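Local coordinates for probable amidase (Thermus thermophilus, PDB 2DC0), which belongs to the amidase family, whose chain folds around a large mixed beta sheet flanked by helices, at residues P236-P241 / V348-L353; L242-G247 / V274-E279; L396-A401 / L410-A415. One frame throughout, in Å; residues are numbered along the deposited sequence.

Interactions 1 and 3 lie in the same mixed sheet and share a border, because strand 350-354 sits between strands 237-240 and 406-413; Leu351 N to Val413 O and Leu353 O to Gln411 N probably bond them. Both are buried, but interaction 1 pairs parallel strands far apart in the chain, while interaction 3 closes an antiparallel hairpin. Interaction 2 follows directly from interaction 1, where strand 237-240 runs into helix 242-245, and Val240 O probably bonds Val274 N. It is only partly buried, its polar contacts resting on the Asp243 carboxylate and a water, with no strand pairing between its segments. Interactions 2 and 3 do not touch; their nearest atoms are about 7 Å apart.

Interaction 1 of 3, residues P236-P241 / V348-L353; sequences PVFGVP and VDALLL
Val237 and Asp349 open a parallel strand pair in the mixed sheet, between strands 237-240 and 350-354, whose short axes diverge by 52°. Val237 is gripped twice by Asp349: its N gives a hydrogen bond to Asp349 OD2 at 2.7 Å, reaching that oxygen on its anti side, and its O takes one from Asp349 N at 2.7 Å. The other carboxylate oxygen, OD1, is in a salt bridge with Lys421. Further along, Gly239 bonds with both its groups, N to Ala350 O at 2.8 Å and O to Leu352 N at 2.9 Å. Gly239 CA lies 4.5 Å from Leu351 CA, a close approach consistent with the absence of a side chain there.

On the face carrying Phe238 and Ala350, the Leu352 methyl CD1 leans over one face of the aromatic ring, 3.9 Å from its centroid, a CH-pi contact displaced toward the rim. The Leu352 carbonyl is buried with no polar partner; Pro241 CD lies 3.6 Å from Leu352 O. The pairing thus rests on backbone bonds, but at its start a carboxylate takes the place of a strand carbonyl, and its charge is probably balanced in part by Lys421.

Interaction 2 of 3, residues L242-G247 / V274-E279; sequences LDFLEG and VSLPLE
Asp243 reaches from the first turn of helix 242-245 to the loop 274-279, at the ends of two neighbouring parallel strands, 237-240 and 270-273, joined as a beta-alpha-beta unit through helix 251-263. Its carboxylate takes on the loop with both oxygens. OD1 accepts the Leu276 N-H at 3.0 Å through its syn lone pair, in a nearly straight bond (173°), while OD2 receives the Ser275 hydroxyl, OG to OD2 being 2.8 Å. The Leu276 N-H also leans weakly toward OD2. With chi1 at 58°, Asp243 CG lies between its own N and carbonyl carbon, which folds the carboxylate back near the helix start; there OD1 also takes a weak bond from Phe244 N. The start of a helix would probably favour the negative charge of Asp243.

Beside this polar patch, Phe244 turns its ring toward the loop, CG anti to the backbone N (chi1 177°). Phe244 CB sits 3.1 Å from Leu276 O, which sets the ring close against the loop backbone. Leu276 CD2 stands over one ring face, 4.1 Å from Phe244 CG, and Leu278 CD1 meets Phe244 CE1 at 3.9 Å. Pro277 O lies at the ring edge, in its plane.

Farther out, helix 324-345 backs the loop: Leu276 rests on Leu341 and Ala344, and Glu340 accepts the Leu278 N-H. Pro387 touches both Phe244 and Leu278. Where the segments begin, one water closes the join, accepting from Asp243 N at 2.9 Å and donating to Val274 O at 2.7 Å.

Interaction 3 of 3, residues L396-A401 / L410-A415; sequences LALPFA and LQVVGA
Leu410 is the bump that the other strand closes round, wedged between Leu398 and Phe400 at one end of the three pairs that join strands 395-403 and 406-413 here as an antiparallel beta hairpin. Its CB fits between Leu398 CD1, 3.6 Å away, and Phe400 CD2, 3.5 Å away. Leu398 and Leu410 run side by side, pointing the same way; Phe400 crosses Leu410 at about a right angle. An unusual chi1 of 40° brings Leu398 CD1 inward over the partner strand, to 3.4 Å from Leu410 O, and it goes on to brush Val412 CG2.

The Phe400 ring is sandwiched: Leu410 CD1 stands over one face, while Ala401 CB sits over the centre of the opposite face, 3.8 Å above the plane. Phe400 and Ala401 both face Val408 in a classic beta bulge, which puts these consecutive residues opposite a single one. Along the same face as Leu398 and Leu410, Leu396 and Val412 meet with their CB atoms 4.2 Å apart. Helix 419-430 packs on Leu396, Leu398 and Val412, and helix 251-263 on Phe400 and Leu410.

Beneath the side chains, Leu396 and Val412 form a hydrogen-bonded pair, N to O at 2.9 Å each way; Leu398 and Leu410 form a second such pair. Between them Ala397 and Gln411 are a non-hydrogen-bonded pair, where the Ala397 CA lies 3.2 Å from Leu410 O. The N and O of both hydrogen-bonded pairs are thus satisfied across the hairpin, leaving branched and aromatic carbon to fill the space against the helices.

Interaction 1 of 3, residues P236-P241 / V348-L353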
ATOM      1  N   PRO A 236      12.878  14.226  18.632  1.00 19.33           N
ATOM      2  CA  PRO A 236      12.005  13.814  17.532  1.00 19.44           C
ATOM      3  C   PRO A 236      12.205  14.702  16.309  1.00 18.75           C
ATOM      4  O   PRO A 236      12.467  15.900  16.434  1.00 17.72           O
ATOM      5  CB  PRO A 236      10.609  13.954  18.132  1.00 19.09           C
ATOM      6  CG  PRO A 236      10.775  15.108  19.082  1.00 18.40           C
ATOM      7  CD  PRO A 236      12.090  14.779  19.749  1.00 20.19           C
ATOM      8  N   VAL A 237      12.108  14.103  15.128  1.00 18.67           N
ATOM      9  CA  VAL A 237      12.257  14.839  13.877  1.00 18.05           C
ATOM     10  C   VAL A 237      10.902  14.770  13.181  1.00 17.85           C
ATOM     11  O   VAL A 237      10.431  13.690  12.828  1.00 16.95           O
ATOM     12  CB  VAL A 237      13.329  14.200  12.963  1.00 20.26           C
ATOM     13  CG1 VAL A 237      13.438  14.984  11.661  1.00 19.39           C
ATOM     14  CG2 VAL A 237      14.683  14.179  13.682  1.00 19.55           C
ATOM     15  N   PHE A 238      10.278  15.926  12.995  1.00 17.63           N
ATOM     16  CA  PHE A 238       8.969  15.991  12.364  1.00 17.21           C
ATOM     17  C   PHE A 238       9.049  16.555  10.958  1.00 17.29           C
ATOM     18  O   PHE A 238       9.710  17.567  10.722  1.00 15.89           O
ATOM     19  CB  PHE A 238       8.031  16.854  13.207  1.00 15.55           C
ATOM     20  CG  PHE A 238       7.746  16.286  14.569  1.00 18.09           C
ATOM     21  CD1 PHE A 238       6.928  15.166  14.715  1.00 18.44           C
ATOM     22  CD2 PHE A 238       8.282  16.880  15.710  1.00 18.47           C
ATOM     23  CE1 PHE A 238       6.642  14.649  15.979  1.00 18.85           C
ATOM     24  CE2 PHE A 238       8.005  16.372  16.979  1.00 16.57           C
ATOM     25  CZ  PHE A 238       7.182  15.253  17.114  1.00 18.25           C
ATOM     26  N   GLY A 239       8.374  15.892  10.024  1.00 17.13           N
ATOM     27  CA  GLY A 239       8.356  16.358   8.650  1.00 17.36           C
ATOM     28  C   GLY A 239       7.072  17.129   8.403  1.00 19.16           C
ATOM     29  O   GLY A 239       5.995  16.721   8.851  1.00 18.20           O
ATOM     30  N   VAL A 240       7.180  18.247   7.695  1.00 18.28           N
ATOM     31  CA  VAL A 240       6.019  19.077   7.396  1.00 18.88           C
ATOM     32  C   VAL A 240       5.875  19.196   5.881  1.00 18.73           C
ATOM     33  O   VAL A 240       6.755  19.734   5.208  1.00 17.93           O
ATOM     34  CB  VAL A 240       6.179  20.486   8.027  1.00 21.13           C
ATOM     35  CG1 VAL A 240       5.002  21.368   7.662  1.00 20.88           C
ATOM     36  CG2 VAL A 240       6.293  20.358   9.543  1.00 20.68           C
ATOM     37  N   PRO A 241       4.764  18.678   5.325  1.00 19.35           N
ATOM     38  CA  PRO A 241       4.493  18.714   3.886  1.00 17.32           C
ATOM     39  C   PRO A 241       3.910  20.046   3.441  1.00 18.09           C
ATOM     40  O   PRO A 241       2.728  20.144   3.104  1.00 17.50           O
ATOM     41  CB  PRO A 241       3.529  17.549   3.700  1.00 18.35           C
ATOM     42  CG  PRO A 241       2.717  17.607   4.962  1.00 18.72           C
ATOM     43  CD  PRO A 241       3.758  17.863   6.032  1.00 19.77           C
ATOM     44  N   VAL A 348      12.318  10.979   8.766  1.00 22.44           N
ATOM     45  CA  VAL A 348      11.638  11.722   9.830  1.00 20.70           C
ATOM     46  C   VAL A 348      10.867  10.731  10.703  1.00 20.99           C
ATOM     47  O   VAL A 348      10.566   9.619  10.270  1.00 21.28           O
ATOM     48  CB  VAL A 348      10.650  12.809   9.279  1.00 19.37           C
ATOM     49  CG1 VAL A 348      11.407  13.831   8.441  1.00 19.35           C
ATOM     50  CG2 VAL A 348       9.539  12.168   8.455  1.00 18.57           C
ATOM     51  N   ASP A 349      10.559  11.119  11.935  1.00 19.40           N
ATOM     52  CA  ASP A 349       9.833  10.219  12.827  1.00 17.87           C
ATOM     53  C   ASP A 349       8.342  10.209  12.512  1.00 18.09           C
ATOM     54  O   ASP A 349       7.660   9.201  12.704  1.00 17.67           O
ATOM     55  CB  ASP A 349      10.079  10.608  14.286  1.00 19.14           C
ATOM     56  CG  ASP A 349      11.532  10.416  14.694  1.00 21.33           C
ATOM     57  OD1 ASP A 349      12.061   9.310  14.458  1.00 22.71           O
ATOM     58  OD2 ASP A 349      12.139  11.360  15.244  1.00 20.47           O
ATOM     59  N   ALA A 350       7.841  11.337  12.021  1.00 16.89           N
ATOM     60  CA  ALA A 350       6.432  11.440  11.663  1.00 17.03           C
ATOM     61  C   ALA A 350       6.183  12.738  10.933  1.00 15.98           C
ATOM     62  O   ALA A 350       7.031  13.626  10.921  1.00 17.16           O
ATOM     63  CB  ALA A 350       5.563  11.387  12.917  1.00 17.21           C
ATOM     64  N   LEU A 351       5.017  12.833  10.310  1.00 14.46           N
ATOM     65  CA  LEU A 351       4.632  14.046   9.621  1.00 14.01           C
ATOM     66  C   LEU A 351       3.681  14.752  10.571  1.00 14.08           C
ATOM     67  O   LEU A 351       2.988  14.107  11.360  1.00 12.28           O
ATOM     68  CB  LEU A 351       3.890  13.737   8.315  1.00 13.37           C
ATOM     69  CG  LEU A 351       4.613  12.870   7.284  1.00 15.13           C
ATOM     70  CD1 LEU A 351       3.803  12.833   5.994  1.00 15.69           C
ATOM     71  CD2 LEU A 351       6.003  13.429   7.032  1.00 13.29           C
ATOM     72  N   LEU A 352       3.675  16.078  10.496  1.00 15.31           N
ATOM     73  CA  LEU A 352       2.791  16.914  11.295  1.00 15.82           C
ATOM     74  C   LEU A 352       2.044  17.841  10.344  1.00 16.76           C
ATOM     75  O   LEU A 352       2.630  18.378   9.405  1.00 14.64           O
ATOM     76  CB  LEU A 352       3.579  17.784  12.275  1.00 16.28           C
ATOM     77  CG  LEU A 352       4.283  17.151  13.471  1.00 17.22           C
ATOM     78  CD1 LEU A 352       4.831  18.257  14.378  1.00 16.85           C
ATOM     79  CD2 LEU A 352       3.286  16.286  14.242  1.00 13.90           C
ATOM     80  N   LEU A 353       0.751  18.016  10.592  1.00 16.48           N
ATOM     81  CA  LEU A 353      -0.093  18.910   9.799  1.00 16.43           C
ATOM     82  C   LEU A 353      -1.437  19.012  10.508  1.00 15.38           C
ATOM     83  O   LEU A 353      -1.867  18.068  11.165  1.00 17.89           O
ATOM     84  CB  LEU A 353      -0.306  18.365   8.381  1.00 15.12           C
ATOM     85  CG  LEU A 353      -1.061  17.037   8.235  1.00 15.10           C
ATOM     86  CD1 LEU A 353      -1.814  16.997   6.897  1.00 16.46           C
ATOM     87  CD2 LEU A 353      -0.067  15.891   8.326  1.00 16.31           C
TER

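Interaction 2 of 3, residues L242-G247 / V274-E279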
ATOM      1  N   LEU A 242       4.760  21.070   3.432  1.00 18.00           N
ATOM      2  CA  LEU A 242       4.341  22.413   3.052  1.00 18.01           C
ATOM      3  C   LEU A 242       3.681  22.509   1.679  1.00 18.75           C
ATOM      4  O   LEU A 242       2.676  23.205   1.531  1.00 19.68           O
ATOM      5  CB  LEU A 242       5.539  23.367   3.143  1.00 17.38           C
ATOM      6  CG  LEU A 242       6.080  23.552   4.572  1.00 16.29           C
ATOM      7  CD1 LEU A 242       7.253  24.530   4.562  1.00 20.18           C
ATOM      8  CD2 LEU A 242       4.977  24.074   5.485  1.00 17.40           C
ATOM      9  N   ASP A 243       4.226  21.816   0.677  1.00 18.37           N
ATOM     10  CA  ASP A 243       3.632  21.884  -0.653  1.00 19.06           C
ATOM     11  C   ASP A 243       2.199  21.341  -0.643  1.00 20.09           C
ATOM     12  O   ASP A 243       1.302  21.920  -1.260  1.00 20.63           O
ATOM     13  CB  ASP A 243       4.520  21.178  -1.715  1.00 19.04           C
ATOM     14  CG  ASP A 243       4.793  19.696  -1.420  1.00 19.90           C
ATOM     15  OD1 ASP A 243       4.458  19.191  -0.328  1.00 20.76           O
ATOM     16  OD2 ASP A 243       5.370  19.032  -2.307  1.00 20.91           O
ATOM     17  N   PHE A 244       1.977  20.257   0.095  1.00 19.07           N
ATOM     18  CA  PHE A 244       0.645  19.670   0.208  1.00 19.32           C
ATOM     19  C   PHE A 244      -0.317  20.635   0.910  1.00 19.37           C
ATOM     20  O   PHE A 244      -1.493  20.736   0.549  1.00 20.07           O
ATOM     21  CB  PHE A 244       0.710  18.366   1.008  1.00 17.83           C
ATOM     22  CG  PHE A 244      -0.629  17.724   1.230  1.00 19.47           C
ATOM     23  CD1 PHE A 244      -1.302  17.108   0.181  1.00 20.03           C
ATOM     24  CD2 PHE A 244      -1.231  17.757   2.485  1.00 21.55           C
ATOM     25  CE1 PHE A 244      -2.562  16.533   0.381  1.00 20.28           C
ATOM     26  CE2 PHE A 244      -2.491  17.187   2.698  1.00 20.32           C
ATOM     27  CZ  PHE A 244      -3.154  16.577   1.646  1.00 19.77           C
ATOM     28  N   LEU A 245       0.187  21.345   1.914  1.00 19.04           N
ATOM     29  CA  LEU A 245      -0.637  22.281   2.693  1.00 19.98           C
ATOM     30  C   LEU A 245      -0.852  23.642   2.046  1.00 20.43           C
ATOM     31  O   LEU A 245      -1.756  24.387   2.426  1.00 19.65           O
ATOM     32  CB  LEU A 245      -0.017  22.488   4.076  1.00 18.64           C
ATOM     33  CG  LEU A 245       0.020  21.269   5.002  1.00 18.51           C
ATOM     34  CD1 LEU A 245       0.825  21.607   6.251  1.00 18.05           C
ATOM     35  CD2 LEU A 245      -1.398  20.859   5.371  1.00 16.00           C
ATOM     36  N   GLU A 246      -0.014  23.963   1.071  1.00 21.69           N
ATOM     37  CA  GLU A 246      -0.101  25.236   0.377  1.00 22.21           C
ATOM     38  C   GLU A 246      -1.528  25.592  -0.050  1.00 21.33           C
ATOM     39  O   GLU A 246      -2.140  24.897  -0.855  1.00 19.79           O
ATOM     40  CB  GLU A 246       0.823  25.198  -0.838  1.00 24.79           C
ATOM     41  CG  GLU A 246       0.948  26.509  -1.567  1.00 31.36           C
ATOM     42  CD  GLU A 246       2.101  26.494  -2.541  1.00 35.24           C
ATOM     43  OE1 GLU A 246       3.262  26.560  -2.085  1.00 40.33           O
ATOM     44  OE2 GLU A 246       1.853  26.397  -3.759  1.00 38.73           O
ATOM     45  N   GLY A 247      -2.050  26.678   0.517  1.00 21.16           N
ATOM     46  CA  GLY A 247      -3.386  27.137   0.183  1.00 21.44           C
ATOM     47  C   GLY A 247      -4.552  26.323   0.724  1.00 22.12           C
ATOM     48  O   GLY A 247      -5.707  26.631   0.435  1.00 22.67           O
ATOM     49  N   VAL A 274       9.091  18.543   4.001  1.00 16.46           N
ATOM     50  CA  VAL A 274       9.099  17.347   3.162  1.00 17.36           C
ATOM     51  C   VAL A 274       8.128  17.606   2.020  1.00 16.39           C
ATOM     52  O   VAL A 274       7.268  18.483   2.122  1.00 15.20           O
ATOM     53  CB  VAL A 274       8.627  16.066   3.919  1.00 18.01           C
ATOM     54  CG1 VAL A 274       9.566  15.755   5.076  1.00 16.91           C
ATOM     55  CG2 VAL A 274       7.198  16.242   4.405  1.00 18.47           C
ATOM     56  N   SER A 275       8.267  16.853   0.934  1.00 17.86           N
ATOM     57  CA  SER A 275       7.382  17.012  -0.218  1.00 18.86           C
ATOM     58  C   SER A 275       6.355  15.884  -0.271  1.00 18.47           C
ATOM     59  O   SER A 275       6.711  14.709  -0.183  1.00 18.35           O
ATOM     60  CB  SER A 275       8.193  17.025  -1.518  1.00 20.42           C
ATOM     61  OG  SER A 275       7.332  17.059  -2.651  1.00 21.55           O
ATOM     62  N   LEU A 276       5.098  16.242  -0.411  1.00 15.00           N
ATOM     63  CA  LEU A 276       3.982  15.306  -0.488  1.00 15.00           C
ATOM     64  C   LEU A 276       2.901  15.822  -1.433  1.00 15.00           C
ATOM     65  O   LEU A 276       1.821  16.193  -0.983  1.00 18.08           O
ATOM     66  CB  LEU A 276       3.629  14.785   0.907  1.00 15.00           C
ATOM     67  CG  LEU A 276       2.438  13.826   0.992  1.00 15.00           C
ATOM     68  CD1 LEU A 276       2.925  12.424   1.325  1.00 15.00           C
ATOM     69  CD2 LEU A 276       1.452  14.315   2.039  1.00 15.00           C
ATOM     70  N   PRO A 277       3.215  15.916  -2.734  1.00 19.41           N
ATOM     71  CA  PRO A 277       2.296  16.429  -3.758  1.00 20.41           C
ATOM     72  C   PRO A 277       0.902  15.816  -3.707  1.00 18.30           C
ATOM     73  O   PRO A 277      -0.089  16.520  -3.537  1.00 20.20           O
ATOM     74  CB  PRO A 277       3.013  16.096  -5.065  1.00 21.26           C
ATOM     75  CG  PRO A 277       4.462  16.140  -4.676  1.00 22.55           C
ATOM     76  CD  PRO A 277       4.452  15.411  -3.356  1.00 20.37           C
ATOM     77  N   LEU A 278       0.837  14.502  -3.878  1.00 18.99           N
ATOM     78  CA  LEU A 278      -0.432  13.786  -3.854  1.00 19.80           C
ATOM     79  C   LEU A 278      -1.450  14.453  -4.768  1.00 18.65           C
ATOM     80  O   LEU A 278      -2.617  14.611  -4.404  1.00 19.12           O
ATOM     81  CB  LEU A 278      -0.979  13.735  -2.420  1.00 18.62           C
ATOM     82  CG  LEU A 278      -0.088  13.020  -1.395  1.00 19.81           C
ATOM     83  CD1 LEU A 278      -0.748  13.050  -0.017  1.00 17.43           C
ATOM     84  CD2 LEU A 278       0.143  11.583  -1.843  1.00 18.82           C
ATOM     85  N   GLU A 279      -1.016  14.849  -5.957  1.00 20.23           N
ATOM     86  CA  GLU A 279      -1.931  15.500  -6.885  1.00 21.55           C
ATOM     87  C   GLU A 279      -3.063  14.564  -7.280  1.00 19.48           C
ATOM     88  O   GLU A 279      -2.838  13.393  -7.592  1.00 20.32           O
ATOM     89  CB  GLU A 279      -1.182  15.975  -8.131  1.00 25.62           C
ATOM     90  CG  GLU A 279      -0.003  16.881  -7.803  1.00 35.20           C
ATOM     91  CD  GLU A 279       0.542  17.597  -9.020  1.00 39.81           C
ATOM     92  OE1 GLU A 279       0.866  16.916 -10.019  1.00 42.49           O
ATOM     93  OE2 GLU A 279       0.649  18.842  -8.974  1.00 43.43           O
TER
HETATM   94  O   HOH W   1       6.908  20.775   0.706  1.00 18.83           O

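Interaction 3 of 3, residues L396-A401 / L410-A415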
ATOM      1  N   LEU A 396      -2.662   9.953  14.306  1.00 15.52           N
ATOM      2  CA  LEU A 396      -3.259  10.435  15.540  1.00 15.47           C
ATOM      3  C   LEU A 396      -3.746  11.871  15.392  1.00 16.01           C
ATOM      4  O   LEU A 396      -3.105  12.679  14.718  1.00 16.34           O
ATOM      5  CB  LEU A 396      -2.218  10.389  16.663  1.00 13.28           C
ATOM      6  CG  LEU A 396      -2.639  10.944  18.020  1.00 15.42           C
ATOM      7  CD1 LEU A 396      -3.663   9.992  18.647  1.00 14.01           C
ATOM      8  CD2 LEU A 396      -1.424  11.077  18.933  1.00 13.70           C
ATOM      9  N   ALA A 397      -4.887  12.181  16.002  1.00 14.78           N
ATOM     10  CA  ALA A 397      -5.397  13.548  15.998  1.00 15.09           C
ATOM     11  C   ALA A 397      -5.494  13.948  17.469  1.00 15.54           C
ATOM     12  O   ALA A 397      -6.093  13.231  18.266  1.00 15.14           O
ATOM     13  CB  ALA A 397      -6.785  13.622  15.333  1.00 14.56           C
ATOM     14  N   LEU A 398      -4.864  15.061  17.830  1.00 14.36           N
ATOM     15  CA  LEU A 398      -4.917  15.568  19.199  1.00 17.41           C
ATOM     16  C   LEU A 398      -4.996  17.090  19.178  1.00 16.03           C
ATOM     17  O   LEU A 398      -4.480  17.733  18.260  1.00 15.73           O
ATOM     18  CB  LEU A 398      -3.689  15.121  20.016  1.00 20.19           C
ATOM     19  CG  LEU A 398      -2.270  15.085  19.423  1.00 23.34           C
ATOM     20  CD1 LEU A 398      -2.027  16.211  18.459  1.00 26.11           C
ATOM     21  CD2 LEU A 398      -1.280  15.136  20.593  1.00 25.17           C
ATOM     22  N   PRO A 399      -5.643  17.690  20.191  1.00 16.84           N
ATOM     23  CA  PRO A 399      -5.788  19.149  20.274  1.00 17.30           C
ATOM     24  C   PRO A 399      -4.465  19.877  20.356  1.00 16.35           C
ATOM     25  O   PRO A 399      -3.569  19.447  21.074  1.00 18.00           O
ATOM     26  CB  PRO A 399      -6.617  19.352  21.546  1.00 16.09           C
ATOM     27  CG  PRO A 399      -7.354  18.057  21.697  1.00 17.95           C
ATOM     28  CD  PRO A 399      -6.309  17.037  21.333  1.00 16.25           C
ATOM     29  N   PHE A 400      -4.338  20.984  19.632  1.00 16.62           N
ATOM     30  CA  PHE A 400      -3.093  21.735  19.682  1.00 16.98           C
ATOM     31  C   PHE A 400      -3.315  23.246  19.664  1.00 18.24           C
ATOM     32  O   PHE A 400      -2.405  24.010  19.979  1.00 18.52           O
ATOM     33  CB  PHE A 400      -2.168  21.306  18.529  1.00 15.25           C
ATOM     34  CG  PHE A 400      -2.286  22.153  17.284  1.00 15.75           C
ATOM     35  CD1 PHE A 400      -1.400  23.202  17.051  1.00 16.71           C
ATOM     36  CD2 PHE A 400      -3.261  21.877  16.330  1.00 15.28           C
ATOM     37  CE1 PHE A 400      -1.480  23.961  15.882  1.00 16.32           C
ATOM     38  CE2 PHE A 400      -3.351  22.627  15.159  1.00 16.30           C
ATOM     39  CZ  PHE A 400      -2.459  23.669  14.933  1.00 17.45           C
ATOM     40  N   ALA A 401      -4.520  23.680  19.309  1.00 17.42           N
ATOM     41  CA  ALA A 401      -4.800  25.112  19.266  1.00 18.77           C
ATOM     42  C   ALA A 401      -6.286  25.448  19.402  1.00 17.71           C
ATOM     43  O   ALA A 401      -7.141  24.557  19.450  1.00 15.36           O
ATOM     44  CB  ALA A 401      -4.249  25.704  17.968  1.00 19.46           C
ATOM     45  N   LEU A 410      -4.402  18.517  15.657  1.00 15.02           N
ATOM     46  CA  LEU A 410      -3.143  18.285  14.952  1.00 15.38           C
ATOM     47  C   LEU A 410      -3.019  16.818  14.573  1.00 15.32           C
ATOM     48  O   LEU A 410      -3.382  15.932  15.350  1.00 15.45           O
ATOM     49  CB  LEU A 410      -1.954  18.660  15.845  1.00 14.23           C
ATOM     50  CG  LEU A 410      -0.551  18.429  15.277  1.00 16.00           C
ATOM     51  CD1 LEU A 410      -0.259  19.472  14.189  1.00 16.85           C
ATOM     52  CD2 LEU A 410       0.492  18.552  16.395  1.00 14.16           C
ATOM     53  N   GLN A 411      -2.506  16.560  13.376  1.00 14.70           N
ATOM     54  CA  GLN A 411      -2.309  15.191  12.921  1.00 14.14           C
ATOM     55  C   GLN A 411      -0.849  14.796  13.048  1.00 14.86           C
ATOM     56  O   GLN A 411       0.040  15.569  12.706  1.00 15.76           O
ATOM     57  CB  GLN A 411      -2.717  15.031  11.457  1.00 13.96           C
ATOM     58  CG  GLN A 411      -4.206  14.993  11.200  1.00 15.50           C
ATOM     59  CD  GLN A 411      -4.508  14.668   9.747  1.00 14.31           C
ATOM     60  OE1 GLN A 411      -4.342  15.509   8.865  1.00 17.17           O
ATOM     61  NE2 GLN A 411      -4.931  13.437   9.491  1.00 12.69           N
ATOM     62  N   VAL A 412      -0.623  13.589  13.560  1.00 14.20           N
ATOM     63  CA  VAL A 412       0.708  13.023  13.703  1.00 14.96           C
ATOM     64  C   VAL A 412       0.626  11.770  12.838  1.00 15.87           C
ATOM     65  O   VAL A 412      -0.102  10.838  13.169  1.00 16.35           O
ATOM     66  CB  VAL A 412       1.012  12.620  15.166  1.00 16.13           C
ATOM     67  CG1 VAL A 412       2.435  12.068  15.265  1.00 14.38           C
ATOM     68  CG2 VAL A 412       0.847  13.835  16.096  1.00 15.06           C
ATOM     69  N   VAL A 413       1.357  11.765  11.726  1.00 15.95           N
ATOM     70  CA  VAL A 413       1.340  10.658  10.767  1.00 14.73           C
ATOM     71  C   VAL A 413       2.606   9.809  10.782  1.00 15.41           C
ATOM     72  O   VAL A 413       3.705  10.334  10.612  1.00 14.89           O
ATOM     73  CB  VAL A 413       1.163  11.202   9.328  1.00 14.89           C
ATOM     74  CG1 VAL A 413       1.017  10.054   8.341  1.00 13.76           C
ATOM     75  CG2 VAL A 413      -0.044  12.135   9.267  1.00 14.12           C
ATOM     76  N   GLY A 414       2.457   8.498  10.957  1.00 14.47           N
ATOM     77  CA  GLY A 414       3.621   7.619  10.979  1.00 15.08           C
ATOM     78  C   GLY A 414       3.636   6.618   9.835  1.00 15.17           C
ATOM     79  O   GLY A 414       2.690   6.553   9.047  1.00 14.97           O
ATOM     80  N   ALA A 415       4.712   5.843   9.741  1.00 13.74           N
ATOM     81  CA  ALA A 415       4.845   4.831   8.701  1.00 15.14           C
ATOM     82  C   ALA A 415       3.890   3.683   9.000  1.00 15.05           C
ATOM     83  O   ALA A 415       3.472   3.495  10.139  1.00 14.35           O
ATOM     84  CB  ALA A 415       6.290   4.305   8.650  1.00 16.86           C
TER